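Long-range contacts in protein Bug27 (Bordetella pertussis, PDB 2QPQ), which probably captures a small solute in the periplasm as a Venus flytrap-type binding protein of the Bug family and serves its uptake: residues Ser67-Asn72 with Gly231-Gly236; Ala94-Val99 with Ala241-Leu246; His143-Leu148 with Ala222-Asn227; Leu199-Lys204 with Val213-Glu218. All coordinates share one frame; numbering follows the deposited sequence.

Contact 1: Ser67-Asn72 with Gly231-Gly236; sequences SLLMVN and GLLVPG
Leu69 and Leu233 face each other as an antiparallel hydrogen-bonded pair, each amide giving its proton to the other's carbonyl: Leu69 N to Leu233 O is 2.8 Å and Leu233 N to Leu69 O is 2.9 Å. Val71 and Gly231 repeat the pattern, and the bond from Val71 N to Gly231 O, at 2.7 Å, is almost straight (177° at the hydrogen). Between these two pairs, Met70 and Leu232 form the non-hydrogen-bonded pair, where the CA-H groups approach carbonyls instead, as in the 3.3 Å contact of Leu232 CA with Leu69 O.

The apolar contacts fall on both faces of the sheet. On one, the Met70 side chain leaves with CG anti to the backbone N (chi1 -175°) and then bends at chi2, which brings SD within 3.5 Å of Leu232 CD2. On the same face Leu68 and Val234 run alongside each other, with Leu68 CG 3.8 Å from Val234 CG1. Helices 21-35 and 240-254 pack over this side. On the other face the Val71 and Leu233 side chains cross at about a right angle, Val71 CG2 lying 3.8 Å from Leu233 CG, while Phe93 touches Leu69 and Leu233.

Strand 67-72 lies between the parallel strand 10-14 and the antiparallel strand 227-235 in a mixed sheet, characteristic of an alpha/beta lobe of the periplasmic binding-protein fold.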
loop_
_atom_site.group_PDB
_atom_site.type_symbol
_atom_site.label_atom_id
_atom_site.label_comp_id
_atom_site.label_asym_id
_atom_site.label_seq_id
_atom_site.Cartn_x
_atom_site.Cartn_y
_atom_site.Cartn_z
ATOM N N SER A 67 16.451 -9.084 11.807
ATOM C CA SER A 67 15.008 -8.966 11.988
ATOM C C SER A 67 14.552 -7.779 11.162
ATOM O O SER A 67 14.983 -6.632 11.383
ATOM C CB SER A 67 14.619 -8.745 13.455
ATOM O OG SER A 67 15.101 -9.815 14.274
ATOM N N LEU A 68 13.653 -8.049 10.228
ATOM C CA LEU A 68 13.170 -7.006 9.329
ATOM C C LEU A 68 11.648 -7.025 9.322
ATOM O O LEU A 68 11.028 -8.043 9.643
ATOM C CB LEU A 68 13.689 -7.231 7.903
ATOM C CG LEU A 68 15.194 -7.154 7.647
ATOM C CD1 LEU A 68 15.757 -8.551 7.818
ATOM C CD2 LEU A 68 15.416 -6.690 6.189
ATOM N N LEU A 69 11.059 -5.889 8.980
ATOM C CA LEU A 69 9.619 -5.740 8.927
ATOM C C LEU A 69 9.245 -5.391 7.503
ATOM O O LEU A 69 9.727 -4.399 6.973
ATOM C CB LEU A 69 9.164 -4.617 9.876
ATOM C CG LEU A 69 7.634 -4.555 9.997
ATOM C CD1 LEU A 69 7.076 -5.763 10.808
ATOM C CD2 LEU A 69 7.257 -3.204 10.648
ATOM N N MET A 70 8.442 -6.235 6.865
ATOM C CA MET A 70 7.934 -5.906 5.525
ATOM C C MET A 70 6.665 -5.068 5.669
ATOM O O MET A 70 5.701 -5.527 6.265
ATOM C CB MET A 70 7.617 -7.167 4.698
ATOM C CG MET A 70 7.204 -6.737 3.265
ATOM S SD MET A 70 8.684 -6.592 2.195
ATOM C CE MET A 70 8.015 -5.695 0.819
ATOM N N VAL A 71 6.693 -3.855 5.142
ATOM C CA VAL A 71 5.623 -2.863 5.320
ATOM C C VAL A 71 5.045 -2.392 3.991
ATOM O O VAL A 71 5.696 -2.434 2.931
ATOM C CB VAL A 71 6.104 -1.593 6.170
ATOM C CG1 VAL A 71 6.475 -2.014 7.604
ATOM C CG2 VAL A 71 7.349 -0.832 5.497
ATOM N N ASN A 72 3.838 -1.863 4.072
ATOM C CA ASN A 72 3.369 -0.985 3.030
ATOM C C ASN A 72 2.913 0.331 3.667
ATOM O O ASN A 72 3.064 0.524 4.877
ATOM C CB ASN A 72 2.272 -1.652 2.191
ATOM C CG ASN A 72 1.066 -2.057 3.018
ATOM O OD1 ASN A 72 0.771 -3.244 3.167
ATOM N ND2 ASN A 72 0.363 -1.092 3.533
ATOM N N GLY A 231 8.089 -1.872 1.434
ATOM C CA GLY A 231 9.500 -1.949 1.705
ATOM C C GLY A 231 9.777 -2.627 2.994
ATOM O O GLY A 231 8.866 -3.228 3.602
ATOM N N LEU A 232 11.061 -2.545 3.384
ATOM C CA LEU A 232 11.570 -3.223 4.539
ATOM C C LEU A 232 12.152 -2.190 5.487
ATOM O O LEU A 232 12.888 -1.257 5.057
ATOM C CB LEU A 232 12.659 -4.254 4.103
ATOM C CG LEU A 232 12.023 -5.504 3.416
ATOM C CD1 LEU A 232 13.001 -6.273 2.549
ATOM C CD2 LEU A 232 11.405 -6.458 4.442
ATOM N N LEU A 233 11.808 -2.377 6.765
ATOM C CA LEU A 233 12.380 -1.606 7.887
ATOM C C LEU A 233 13.128 -2.541 8.820
ATOM O O LEU A 233 12.923 -3.772 8.761
ATOM C CB LEU A 233 11.278 -0.883 8.691
ATOM C CG LEU A 233 10.136 -0.180 7.948
ATOM C CD1 LEU A 233 9.091 0.451 8.902
ATOM C CD2 LEU A 233 10.705 0.914 6.995
ATOM N N VAL A 234 13.951 -1.958 9.708
ATOM C CA VAL A 234 14.687 -2.714 10.734
ATOM C C VAL A 234 14.498 -1.945 12.035
ATOM O O VAL A 234 13.940 -0.843 12.022
ATOM C CB VAL A 234 16.194 -2.845 10.407
ATOM C CG1 VAL A 234 16.420 -4.020 9.315
ATOM C CG2 VAL A 234 16.807 -1.463 9.966
ATOM N N PRO A 235 14.923 -2.525 13.164
ATOM C CA PRO A 235 14.831 -1.746 14.387
ATOM C C PRO A 235 15.581 -0.398 14.228
ATOM O O PRO A 235 16.643 -0.343 13.583
ATOM C CB PRO A 235 15.482 -2.656 15.433
ATOM C CG PRO A 235 15.246 -4.106 14.863
ATOM C CD PRO A 235 15.481 -3.878 13.395
ATOM N N GLY A 236 15.006 0.649 14.836
ATOM C CA GLY A 236 15.497 2.014 14.792
ATOM C C GLY A 236 16.978 2.227 15.046
ATOM O O GLY A 236 17.569 3.092 14.414
#

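Contact 2: Ala94-Val99 with Ala241-Leu246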
loop_
_atom_site.group_PDB
_atom_site.type_symbol
_atom_site.label_atom_id
_atom_site.label_comp_id
_atom_site.label_asym_id
_atom_site.label_seq_id
_atom_site.Cartn_x
_atom_site.Cartn_y
_atom_site.Cartn_z
ATOM N N ALA A 94 13.915 1.952 11.340
ATOM C CA ALA A 94 14.798 2.609 10.388
ATOM C C ALA A 94 14.588 1.916 9.045
ATOM O O ALA A 94 14.541 0.677 8.941
ATOM C CB ALA A 94 16.246 2.466 10.820
ATOM N N ALA A 95 14.485 2.726 8.016
ATOM C CA ALA A 95 14.177 2.214 6.685
ATOM C C ALA A 95 15.385 1.595 6.019
ATOM O O ALA A 95 16.519 2.048 6.209
ATOM C CB ALA A 95 13.648 3.360 5.818
ATOM N N VAL A 96 15.145 0.551 5.234
ATOM C CA VAL A 96 16.201 -0.102 4.452
ATOM C C VAL A 96 16.002 0.138 2.970
ATOM O O VAL A 96 16.893 0.691 2.270
ATOM C CB VAL A 96 16.225 -1.619 4.712
ATOM C CG1 VAL A 96 17.261 -2.297 3.791
ATOM C CG2 VAL A 96 16.568 -1.841 6.217
ATOM N N ILE A 97 14.822 -0.232 2.483
ATOM C CA ILE A 97 14.573 -0.119 1.041
ATOM C C ILE A 97 13.095 -0.107 0.746
ATOM O O ILE A 97 12.349 -0.860 1.358
ATOM C CB ILE A 97 15.280 -1.280 0.222
ATOM C CG1 ILE A 97 15.100 -1.102 -1.295
ATOM C CG2 ILE A 97 14.788 -2.699 0.679
ATOM C CD1 ILE A 97 16.037 -2.074 -2.130
ATOM N N ASN A 98 12.694 0.769 -0.179
ATOM C CA ASN A 98 11.382 0.690 -0.815
ATOM C C ASN A 98 11.529 0.038 -2.166
ATOM O O ASN A 98 12.262 0.567 -3.021
ATOM C CB ASN A 98 10.802 2.089 -0.992
ATOM C CG ASN A 98 9.507 2.077 -1.759
ATOM O OD1 ASN A 98 8.680 1.185 -1.561
ATOM N ND2 ASN A 98 9.321 3.069 -2.641
ATOM N N VAL A 99 10.835 -1.093 -2.359
ATOM C CA VAL A 99 11.009 -1.945 -3.552
ATOM C C VAL A 99 9.926 -1.808 -4.666
ATOM O O VAL A 99 10.134 -2.225 -5.811
ATOM C CB VAL A 99 11.190 -3.425 -3.167
ATOM C CG1 VAL A 99 12.361 -3.617 -2.190
ATOM C CG2 VAL A 99 9.910 -4.001 -2.522
ATOM N N ALA A 241 25.533 1.114 8.393
ATOM C CA ALA A 241 26.318 0.098 7.620
ATOM C C ALA A 241 25.527 -1.200 7.416
ATOM O O ALA A 241 25.624 -1.867 6.357
ATOM C CB ALA A 241 27.653 -0.213 8.280
ATOM N N VAL A 242 24.789 -1.589 8.447
ATOM C CA VAL A 242 23.904 -2.756 8.368
ATOM C C VAL A 242 22.727 -2.495 7.397
ATOM O O VAL A 242 22.418 -3.313 6.528
ATOM C CB VAL A 242 23.390 -3.157 9.788
ATOM C CG1 VAL A 242 22.403 -4.325 9.699
ATOM C CG2 VAL A 242 24.590 -3.512 10.742
ATOM N N ARG A 243 22.071 -1.349 7.537
ATOM C CA ARG A 243 20.983 -0.958 6.606
ATOM C C ARG A 243 21.453 -0.966 5.142
ATOM O O ARG A 243 20.729 -1.408 4.233
ATOM C CB ARG A 243 20.460 0.424 7.000
ATOM C CG ARG A 243 19.733 0.404 8.365
ATOM C CD ARG A 243 19.497 1.790 8.888
ATOM N NE ARG A 243 18.575 2.545 8.040
ATOM C CZ ARG A 243 18.364 3.851 8.147
ATOM N NH1 ARG A 243 19.026 4.598 9.044
ATOM N NH2 ARG A 243 17.508 4.427 7.334
ATOM N N GLN A 244 22.680 -0.503 4.926
ATOM C CA GLN A 244 23.271 -0.451 3.562
ATOM C C GLN A 244 23.619 -1.830 3.044
ATOM O O GLN A 244 23.393 -2.137 1.876
ATOM C CB GLN A 244 24.480 0.496 3.531
ATOM C CG GLN A 244 23.980 1.915 3.494
ATOM C CD GLN A 244 25.056 2.967 3.644
ATOM O OE1 GLN A 244 26.210 2.685 4.009
ATOM N NE2 GLN A 244 24.667 4.203 3.387
ATOM N N LYS A 245 24.093 -2.688 3.928
ATOM C CA LYS A 245 24.359 -4.087 3.561
ATOM C C LYS A 245 23.087 -4.826 3.129
ATOM O O LYS A 245 23.059 -5.512 2.092
ATOM C CB LYS A 245 25.078 -4.807 4.709
ATOM C CG LYS A 245 26.545 -4.393 4.732
ATOM C CD LYS A 245 27.386 -4.986 5.877
ATOM C CE LYS A 245 27.041 -4.380 7.256
ATOM N NZ LYS A 245 27.106 -5.448 8.286
ATOM N N LEU A 246 22.027 -4.650 3.916
ATOM C CA LEU A 246 20.719 -5.154 3.552
ATOM C C LEU A 246 20.172 -4.538 2.269
ATOM O O LEU A 246 19.728 -5.282 1.379
ATOM C CB LEU A 246 19.740 -4.951 4.706
ATOM C CG LEU A 246 19.928 -5.912 5.898
ATOM C CD1 LEU A 246 19.094 -5.365 7.029
ATOM C CD2 LEU A 246 19.481 -7.341 5.561
#
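Arg243 takes hold of the carbonyl of Ala95 side-on, NE and NH2 both donating to the one oxygen. Arg243 NE and Arg243 NH2 each lie 2.8 Å from Ala95 O, which sits close to the guanidinium plane. Both bonds are bent, near 145° at the hydrogen, as expected when neighbouring N-H groups converge on a single acceptor. NH2 meets a lone pair in the carbonyl plane, whereas NE approaches tilted from that plane. Over one face of the guanidinium lies the methyl of Ala94, its CB 3.6 Å from Arg243 NE and offset toward the rim.

The arginine reaches the strand because its chain bends at chi3 (65°), turning the guanidinium in toward the carbonyl. About a turn beyond Arg243, Leu246 CB lies 3.7 Å from Val96 CG1, which is also 3.6 Å from Arg243 O, so Val96 packs on side chain and helix backbone alike.

Further out, Val234 of the adjacent strand touches Val96, Arg243 and Leu246, and Pro275 packs on Arg243. Ala95 N bonds to Gln279 of helix 275-296, so the peptides before and after Ala95 each have a side-chain partner. A classic beta bulge sets Val96 and Ile97 opposite the single Leu232 of the next strand. Strand and helix axes run nearly parallel, 17° apart and 7.7 Å at closest approach, an arrangement characteristic of a helix laid along the sheet of an alpha/beta lobe.

Contact 3: His143-Leu148 with Ala222-Asn227; sequences HLAGEL and AGYELN
Leu148 and Tyr224 interlock where helix 141-153 meets the chain leading into strand 227-235. Leu148 CD2 lies over one face of the phenol ring, offset toward the rim, 4.0 Å from the centroid of the Tyr224 ring and 19° off its normal in a CH-pi contact, while Leu148 CG reaches Tyr224 CE2 at 3.7 Å. With CG anti to the backbone N (chi1 -176°), the tyrosine extends its ring toward the helix and carries its hydroxyl to the backbone. There Tyr224 OH donates to Ala145 O across 2.6 Å, the donor standing above the carbonyl plane; the oxygen lies at the edge of the ring. The same hydroxyl touches the methyl of Ala145, OH to CB being 3.3 Å.

Beside the tyrosine, Leu226 is a second knob. Its CD2 presses into a shallow hollow on the helix surface formed by Leu144 and Ala145, 3.5 Å from Ala145 N and 4.0 Å from Ala145 CB. The small alanine side chain lets both Leu226 and the phenol come close to the helix. Phe289 packs on Leu226 from helix 275-296, Val216 and Phe106 on Tyr224. The arrangement is that of a helix docked on an irregular connection in an alpha/beta lobe of the Venus flytrap fold.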
loop_
_atom_site.group_PDB
_atom_site.type_symbol
_atom_site.label_atom_id
_atom_site.label_comp_id
_atom_site.label_asym_id
_atom_site.label_seq_id
_atom_site.Cartn_x
_atom_site.Cartn_y
_atom_site.Cartn_z
ATOM N N HIS A 143 -8.851 2.799 1.518
ATOM C CA HIS A 143 -9.805 3.601 2.305
ATOM C C HIS A 143 -9.412 5.088 2.287
ATOM O O HIS A 143 -10.216 5.950 1.946
ATOM C CB HIS A 143 -9.868 3.045 3.728
ATOM C CG HIS A 143 -10.728 3.833 4.668
ATOM N ND1 HIS A 143 -10.726 3.619 6.035
ATOM C CD2 HIS A 143 -11.606 4.834 4.444
ATOM C CE1 HIS A 143 -11.573 4.454 6.605
ATOM N NE2 HIS A 143 -12.126 5.198 5.659
ATOM N N LEU A 144 -8.168 5.398 2.628
ATOM C CA LEU A 144 -7.757 6.795 2.659
ATOM C C LEU A 144 -7.787 7.497 1.283
ATOM O O LEU A 144 -8.050 8.693 1.223
ATOM C CB LEU A 144 -6.381 6.941 3.314
ATOM C CG LEU A 144 -6.260 6.628 4.818
ATOM C CD1 LEU A 144 -4.982 7.265 5.376
ATOM C CD2 LEU A 144 -7.474 7.013 5.628
ATOM N N ALA A 145 -7.543 6.757 0.193
ATOM C CA ALA A 145 -7.668 7.327 -1.151
ATOM C C ALA A 145 -9.095 7.871 -1.387
ATOM O O ALA A 145 -9.269 8.990 -1.913
ATOM C CB ALA A 145 -7.245 6.339 -2.246
ATOM N N GLY A 146 -10.103 7.141 -0.925
ATOM C CA GLY A 146 -11.527 7.588 -1.101
ATOM C C GLY A 146 -11.815 8.769 -0.184
ATOM O O GLY A 146 -12.513 9.723 -0.555
ATOM N N GLU A 147 -11.310 8.715 1.044
ATOM C CA GLU A 147 -11.499 9.841 1.951
ATOM C C GLU A 147 -10.749 11.094 1.478
ATOM O O GLU A 147 -11.246 12.202 1.603
ATOM C CB GLU A 147 -11.118 9.437 3.374
ATOM C CG GLU A 147 -12.157 8.441 3.989
ATOM C CD GLU A 147 -13.575 9.002 3.942
ATOM O OE1 GLU A 147 -13.747 10.132 4.425
ATOM O OE2 GLU A 147 -14.527 8.333 3.420
ATOM N N LEU A 148 -9.554 10.914 0.917
ATOM C CA LEU A 148 -8.807 12.038 0.387
ATOM C C LEU A 148 -9.558 12.671 -0.769
ATOM O O LEU A 148 -9.590 13.903 -0.902
ATOM C CB LEU A 148 -7.401 11.596 -0.056
ATOM C CG LEU A 148 -6.450 12.663 -0.622
ATOM C CD1 LEU A 148 -6.152 13.758 0.427
ATOM C CD2 LEU A 148 -5.171 11.962 -1.100
ATOM N N ALA A 222 -6.433 18.764 -8.346
ATOM C CA ALA A 222 -4.999 19.080 -8.387
ATOM C C ALA A 222 -4.273 18.734 -7.091
ATOM O O ALA A 222 -4.810 18.936 -5.989
ATOM C CB ALA A 222 -4.791 20.562 -8.729
ATOM N N GLY A 223 -3.056 18.212 -7.214
ATOM C CA GLY A 223 -2.282 17.873 -6.026
ATOM C C GLY A 223 -2.608 16.514 -5.391
ATOM O O GLY A 223 -1.923 16.071 -4.462
ATOM N N TYR A 224 -3.647 15.856 -5.893
ATOM C CA TYR A 224 -4.050 14.531 -5.380
ATOM C C TYR A 224 -3.031 13.469 -5.790
ATOM O O TYR A 224 -2.744 13.300 -6.961
ATOM C CB TYR A 224 -5.431 14.157 -5.930
ATOM C CG TYR A 224 -5.985 12.847 -5.378
ATOM C CD1 TYR A 224 -5.408 11.622 -5.719
ATOM C CD2 TYR A 224 -7.071 12.844 -4.504
ATOM C CE1 TYR A 224 -5.896 10.399 -5.190
ATOM C CE2 TYR A 224 -7.584 11.625 -3.998
ATOM C CZ TYR A 224 -6.992 10.421 -4.335
ATOM O OH TYR A 224 -7.509 9.228 -3.820
ATOM N N GLU A 225 -2.477 12.756 -4.817
ATOM C CA GLU A 225 -1.779 11.510 -5.100
ATOM C C GLU A 225 -1.789 10.620 -3.877
ATOM O O GLU A 225 -1.723 11.099 -2.744
ATOM C CB GLU A 225 -0.342 11.740 -5.614
ATOM C CG GLU A 225 0.562 12.460 -4.644
ATOM C CD GLU A 225 1.987 11.941 -4.731
ATOM O OE1 GLU A 225 2.839 12.696 -5.256
ATOM O OE2 GLU A 225 2.241 10.783 -4.303
ATOM N N LEU A 226 -1.881 9.317 -4.094
ATOM C CA LEU A 226 -1.751 8.391 -2.980
ATOM C C LEU A 226 -1.243 7.053 -3.481
ATOM O O LEU A 226 -2.018 6.096 -3.675
ATOM C CB LEU A 226 -3.062 8.279 -2.181
ATOM C CG LEU A 226 -3.156 7.362 -0.921
ATOM C CD1 LEU A 226 -1.873 7.160 -0.162
ATOM C CD2 LEU A 226 -4.256 7.809 0.031
ATOM N N ASN A 227 0.069 6.995 -3.695
ATOM C CA ASN A 227 0.733 5.798 -4.174
ATOM C C ASN A 227 1.249 4.945 -2.999
ATOM O O ASN A 227 1.963 5.445 -2.146
ATOM C CB ASN A 227 1.879 6.216 -5.114
ATOM C CG ASN A 227 2.123 5.231 -6.239
ATOM O OD1 ASN A 227 1.632 4.106 -6.234
ATOM N ND2 ASN A 227 2.959 5.632 -7.182
#

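Contact 4: Leu199-Lys204 with Val213-Glu218; sequences LAVTSK and VPTVAE
Val201 and Thr215 are joined by a single backbone bridge, and the packing is closest around it. Val201 N donates to Pro214 O at 3.0 Å, and Val201 O accepts from Val216 N at 2.9 Å, so both polar atoms of this buried strand residue are met by the opposing chain. Close CA-H contacts reinforce the two bonds: the CA of Ala200 approaches Pro214 O to 3.1 Å, and Thr215 CA lies 3.2 Å from Val201 O.

Apolar side chains pack on two sides of the bridge. On one, Val213 CG2, anti to its amide nitrogen, lies over the backbone of Ala200, and the Val201 and Val213 side chains touch more loosely, crossing obliquely. On the other, Val216 CG2 meets the Ala200 methyl, CB, at 3.6 Å. Leu117 packs on Ala200 and Val216, and helix 141-153 reaches Val216 through Leu149.

Toward Ser203 and Lys204 the two chains diverge, and water mediates. One molecule donates to Ser203 O and accepts from Ala217 N; another, rather close to Lys204 O, is 2.8 Å from Thr215 OG1. The methyl of Thr215 still touches the Ser203 carbonyl, CG2 to O being 3.3 Å, whereas Lys204 is exposed to solvent, its side chain packing on Glu225. Thr215 OG1 also accepts from Glu218 N at 2.9 Å, an ST motif that ties the threonine to the turn following it, and Glu218 forms a salt bridge with Arg206.

Where the chains separate, waters link Ser203 O to Ala217 N and Lys204 O to Thr215 OG1, so that end probably yields more easily than the directly bonded one.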
loop_
_atom_site.group_PDB
_atom_site.type_symbol
_atom_site.label_atom_id
_atom_site.label_comp_id
_atom_site.label_asym_id
_atom_site.label_seq_id
_atom_site.Cartn_x
_atom_site.Cartn_y
_atom_site.Cartn_z
ATOM N N LEU A 199 -12.078 4.209 -13.303
ATOM C CA LEU A 199 -12.339 5.635 -13.399
ATOM C C LEU A 199 -11.088 6.527 -13.244
ATOM O O LEU A 199 -10.967 7.594 -13.876
ATOM C CB LEU A 199 -13.426 6.006 -12.392
ATOM C CG LEU A 199 -14.806 5.374 -12.607
ATOM C CD1 LEU A 199 -15.815 6.001 -11.631
ATOM C CD2 LEU A 199 -15.260 5.523 -14.069
ATOM N N ALA A 200 -10.166 6.096 -12.391
ATOM C CA ALA A 200 -8.943 6.844 -12.097
ATOM C C ALA A 200 -7.961 5.940 -11.410
ATOM O O ALA A 200 -8.362 4.917 -10.805
ATOM C CB ALA A 200 -9.243 8.039 -11.192
ATOM N N VAL A 201 -6.684 6.317 -11.516
ATOM C CA VAL A 201 -5.610 5.823 -10.665
ATOM C C VAL A 201 -5.167 6.921 -9.709
ATOM O O VAL A 201 -5.247 8.104 -10.059
ATOM C CB VAL A 201 -4.416 5.254 -11.467
ATOM C CG1 VAL A 201 -4.892 4.116 -12.360
ATOM C CG2 VAL A 201 -3.711 6.324 -12.303
ATOM N N THR A 202 -4.693 6.539 -8.522
ATOM C CA THR A 202 -4.365 7.505 -7.470
ATOM C C THR A 202 -2.915 7.993 -7.500
ATOM O O THR A 202 -2.548 8.833 -6.696
ATOM C CB THR A 202 -4.592 6.930 -6.048
ATOM O OG1 THR A 202 -3.703 5.818 -5.854
ATOM C CG2 THR A 202 -6.034 6.479 -5.884
ATOM N N SER A 203 -2.092 7.465 -8.393
ATOM C CA SER A 203 -0.724 7.966 -8.524
ATOM C C SER A 203 -0.695 9.325 -9.248
ATOM O O SER A 203 -1.695 9.797 -9.790
ATOM C CB SER A 203 0.164 6.969 -9.244
ATOM O OG SER A 203 -0.491 6.513 -10.406
ATOM N N LYS A 204 0.477 9.943 -9.204
ATOM C CA LYS A 204 0.767 11.244 -9.806
ATOM C C LYS A 204 0.755 11.147 -11.325
ATOM O O LYS A 204 0.340 12.084 -12.020
ATOM C CB LYS A 204 2.159 11.649 -9.309
ATOM C CG LYS A 204 2.486 13.121 -9.202
ATOM C CD LYS A 204 3.857 13.255 -8.537
ATOM C CE LYS A 204 4.745 12.029 -8.824
ATOM N NZ LYS A 204 5.963 11.968 -7.940
ATOM N N VAL A 213 -6.461 5.072 -18.608
ATOM C CA VAL A 213 -7.101 5.525 -17.349
ATOM C C VAL A 213 -6.377 6.710 -16.699
ATOM O O VAL A 213 -5.203 6.639 -16.363
ATOM C CB VAL A 213 -7.506 4.382 -16.346
ATOM C CG1 VAL A 213 -6.491 3.316 -16.277
ATOM C CG2 VAL A 213 -7.786 4.938 -14.946
ATOM N N PRO A 214 -7.085 7.832 -16.587
ATOM C CA PRO A 214 -6.517 9.067 -16.068
ATOM C C PRO A 214 -6.203 8.973 -14.565
ATOM O O PRO A 214 -6.775 8.106 -13.860
ATOM C CB PRO A 214 -7.623 10.096 -16.360
ATOM C CG PRO A 214 -8.874 9.297 -16.425
ATOM C CD PRO A 214 -8.482 7.994 -17.028
ATOM N N THR A 215 -5.288 9.820 -14.079
ATOM C CA THR A 215 -5.072 9.958 -12.639
ATOM C C THR A 215 -6.261 10.726 -12.051
ATOM O O THR A 215 -7.006 11.401 -12.773
ATOM C CB THR A 215 -3.804 10.765 -12.332
ATOM O OG1 THR A 215 -3.963 12.108 -12.847
ATOM C CG2 THR A 215 -2.559 10.110 -12.958
ATOM N N VAL A 216 -6.442 10.658 -10.738
ATOM C CA VAL A 216 -7.394 11.542 -10.078
ATOM C C VAL A 216 -7.030 13.039 -10.293
ATOM O O VAL A 216 -7.915 13.881 -10.594
ATOM C CB VAL A 216 -7.478 11.247 -8.560
ATOM C CG1 VAL A 216 -8.417 12.268 -7.874
ATOM C CG2 VAL A 216 -7.919 9.751 -8.339
ATOM N N ALA A 217 -5.737 13.349 -10.137
ATOM C CA ALA A 217 -5.221 14.732 -10.257
ATOM C C ALA A 217 -5.609 15.324 -11.605
ATOM O O ALA A 217 -6.070 16.444 -11.666
ATOM C CB ALA A 217 -3.686 14.763 -10.068
ATOM N N GLU A 218 -5.453 14.558 -12.683
ATOM C CA GLU A 218 -5.762 15.077 -14.025
ATOM C C GLU A 218 -7.267 15.186 -14.338
ATOM O O GLU A 218 -7.641 15.549 -15.458
ATOM C CB GLU A 218 -4.980 14.322 -15.106
ATOM C CG GLU A 218 -5.615 13.015 -15.575
ATOM C CD GLU A 218 -4.810 12.321 -16.661
ATOM O OE1 GLU A 218 -4.102 11.328 -16.296
ATOM O OE2 GLU A 218 -4.886 12.751 -17.875
HETATM O O HOH W 1 -3.670 11.653 -8.834
HETATM O O HOH W 2 -1.510 13.430 -12.918
#

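Contacts 1 and 2 form one group, their centres 9 Å apart, and contacts 3 and 4 another, 10 Å apart; the groups are 24 to 31 Å from each other, centre to centre. Strand 227-235 of contact 1 pairs with strand 93-109 of contact 2 and runs on into helix 240-254. In the second group, Leu226 N bonds to Thr202 O and Tyr224 packs on Val216. Along the chain contacts 1 and 2 interleave, contact 3 is nested inside both, and contact 4 inside contact 3. Residues 222-227 lead directly into the strand of contact 1, so the chain passes between the two regions, consistent with the two-lobed Venus flytrap architecture.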